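Local structure of m3DLH protein (Halieaceae bacterium, 7JKA) at residues A[17-21]-A[114-120]. The protein probably hydrolyses ester or lactone bonds, as a dienelactone hydrolase family enzyme of the alpha/beta-hydrolase fold, and may also act on phosphotriesters. Sequence-based numbering, arbitrary orientation.
Sequences REIRY and TLVAQPE
Arg17 reaches from the first strand of the alpha/beta-hydrolase sheet to Gln118 and Glu120, in the connection that follows helix 101-116, a worked example of a guanidinium joining an outer strand to a helix-to-strand connection. Its chain runs extended from CG to NE (chi2 -178°, chi3 179°), carrying the flat group across to Glu120, which points back at it. The two-nitrogen salt bridge is end-on: NH1 hydrogen-bonds OE2 of Glu120 (2.9 Å) from above the carboxylate plane, while NH2 hydrogen-bonds OE1 on its syn side, the two planes turned 39° apart. NH2 also donates a hydrogen bond to Gln118 OE1 (2.8 Å), in the carbonyl plane and on a lone pair. A methionine in place of Arg17 would probably leave the Glu120 carboxylate without its charged mate and Gln118 OE1 without this donor. The Gln118 amide is held at its other end too, because NE2 hydrogen-bonds Thr114 O. Further along the strand, Ile19 lays CD1 against this amide and presses CG2 on Thr114 CG2, a tight 3.3 Å. Tyr21 stands roughly perpendicular to the Thr114 side chain, its hydroxyl hydrogen-bonded to Asp76 N; Thr114 OG1, hydrogen-bonded to Ala110 O, lies 3.0 Å from Tyr21 CB.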
loop_
_atom_site.group_PDB
_atom_site.type_symbol
_atom_site.label_atom_id
_atom_site.label_comp_id
_atom_site.label_asym_id
_atom_site.label_seq_id
_atom_site.Cartn_x
_atom_site.Cartn_y
_atom_site.Cartn_z
ATOM N N ARG A 17 -5.405 -6.429 16.713
ATOM C CA ARG A 17 -4.563 -6.132 17.862
ATOM C C ARG A 17 -3.552 -5.072 17.463
ATOM O O ARG A 17 -3.098 -5.011 16.312
ATOM C CB ARG A 17 -3.863 -7.384 18.420
ATOM C CG ARG A 17 -2.746 -7.973 17.574
ATOM C CD ARG A 17 -2.212 -9.234 18.254
ATOM N NE ARG A 17 -1.133 -9.899 17.514
ATOM C CZ ARG A 17 -1.310 -10.986 16.771
ATOM N NH1 ARG A 17 -2.522 -11.543 16.671
ATOM N NH2 ARG A 17 -0.277 -11.535 16.150
ATOM N N GLU A 18 -3.240 -4.208 18.417
ATOM C CA GLU A 18 -2.197 -3.220 18.224
ATOM C C GLU A 18 -0.847 -3.916 18.134
ATOM O O GLU A 18 -0.579 -4.872 18.866
ATOM C CB GLU A 18 -2.214 -2.231 19.390
ATOM C CG GLU A 18 -1.313 -1.051 19.241
ATOM C CD GLU A 18 -1.605 0.003 20.285
ATOM O OE1 GLU A 18 -0.962 -0.027 21.354
ATOM O OE2 GLU A 18 -2.494 0.845 20.037
ATOM N N ILE A 19 -0.003 -3.446 17.220
ATOM C CA ILE A 19 1.350 -3.970 17.053
ATOM C C ILE A 19 2.312 -2.796 17.165
ATOM O O ILE A 19 2.235 -1.858 16.371
ATOM C CB ILE A 19 1.555 -4.667 15.701
ATOM C CG1 ILE A 19 0.430 -5.668 15.395
ATOM C CG2 ILE A 19 2.887 -5.361 15.699
ATOM C CD1 ILE A 19 0.724 -7.036 15.901
ATOM N N ARG A 20 3.251 -2.868 18.096
ATOM C CA ARG A 20 4.279 -1.840 18.231
ATOM C C ARG A 20 5.566 -2.360 17.605
ATOM O O ARG A 20 5.956 -3.504 17.841
ATOM C CB ARG A 20 4.473 -1.472 19.705
ATOM C CG ARG A 20 3.192 -0.896 20.252
ATOM C CD ARG A 20 3.322 -0.233 21.600
ATOM N NE ARG A 20 2.066 0.452 21.883
ATOM C CZ ARG A 20 1.878 1.767 21.820
ATOM N NH1 ARG A 20 2.879 2.590 21.520
ATOM N NH2 ARG A 20 0.669 2.258 22.083
ATOM N N TYR A 21 6.198 -1.545 16.770
ATOM C CA TYR A 21 7.384 -2.008 16.076
ATOM C C TYR A 21 8.272 -0.807 15.789
ATOM O O TYR A 21 7.893 0.338 16.025
ATOM C CB TYR A 21 7.015 -2.751 14.786
ATOM C CG TYR A 21 6.259 -1.922 13.739
ATOM C CD1 TYR A 21 4.877 -1.717 13.829
ATOM C CD2 TYR A 21 6.922 -1.375 12.653
ATOM C CE1 TYR A 21 4.186 -0.987 12.868
ATOM C CE2 TYR A 21 6.244 -0.637 11.694
ATOM C CZ TYR A 21 4.874 -0.440 11.812
ATOM O OH TYR A 21 4.195 0.294 10.839
ATOM N N THR A 114 7.586 -6.748 10.688
ATOM C CA THR A 114 6.664 -6.953 11.795
ATOM C C THR A 114 5.512 -7.872 11.394
ATOM O O THR A 114 5.095 -8.733 12.181
ATOM C CB THR A 114 6.161 -5.603 12.279
ATOM O OG1 THR A 114 7.319 -4.802 12.567
ATOM C CG2 THR A 114 5.393 -5.782 13.531
ATOM N N LEU A 115 4.993 -7.711 10.179
ATOM C CA LEU A 115 3.972 -8.632 9.702
ATOM C C LEU A 115 4.490 -10.068 9.709
ATOM O O LEU A 115 3.827 -10.989 10.200
ATOM C CB LEU A 115 3.543 -8.212 8.300
ATOM C CG LEU A 115 2.612 -9.178 7.593
ATOM C CD1 LEU A 115 1.260 -9.100 8.273
ATOM C CD2 LEU A 115 2.551 -8.767 6.104
ATOM N N VAL A 116 5.673 -10.282 9.135
ATOM C CA VAL A 116 6.232 -11.626 9.046
ATOM C C VAL A 116 6.487 -12.228 10.426
ATOM O O VAL A 116 6.435 -13.447 10.591
ATOM C CB VAL A 116 7.512 -11.578 8.187
ATOM C CG1 VAL A 116 8.246 -12.903 8.234
ATOM C CG2 VAL A 116 7.154 -11.213 6.742
ATOM N N ALA A 117 6.748 -11.391 11.427
ATOM C CA ALA A 117 7.017 -11.879 12.768
ATOM C C ALA A 117 5.773 -12.386 13.479
ATOM O O ALA A 117 5.907 -13.003 14.538
ATOM C CB ALA A 117 7.664 -10.761 13.585
ATOM N N GLN A 118 4.574 -12.170 12.914
ATOM C CA GLN A 118 3.356 -12.601 13.596
ATOM C C GLN A 118 3.100 -14.091 13.354
ATOM O O GLN A 118 3.317 -14.590 12.239
ATOM C CB GLN A 118 2.149 -11.778 13.127
ATOM C CG GLN A 118 2.349 -10.260 13.327
ATOM C CD GLN A 118 2.846 -9.927 14.722
ATOM O OE1 GLN A 118 2.282 -10.374 15.720
ATOM N NE2 GLN A 118 3.938 -9.158 14.801
ATOM N N PRO A 119 2.629 -14.816 14.376
ATOM C CA PRO A 119 2.448 -16.273 14.229
ATOM C C PRO A 119 1.398 -16.665 13.204
ATOM O O PRO A 119 1.451 -17.792 12.686
ATOM C CB PRO A 119 2.050 -16.734 15.643
ATOM C CG PRO A 119 1.612 -15.497 16.370
ATOM C CD PRO A 119 2.401 -14.362 15.759
ATOM N N GLU A 120 0.471 -15.764 12.873
ATOM C CA GLU A 120 -0.558 -16.036 11.871
ATOM C C GLU A 120 -0.018 -16.117 10.447
ATOM O O GLU A 120 -0.712 -16.642 9.566
ATOM C CB GLU A 120 -1.616 -14.938 11.930
ATOM C CG GLU A 120 -2.454 -14.919 13.204
ATOM C CD GLU A 120 -1.799 -14.211 14.372
ATOM O OE1 GLU A 120 -0.672 -13.693 14.220
ATOM O OE2 GLU A 120 -2.411 -14.219 15.473
HETATM O O HOH W 1 1.400 -9.145 18.703
#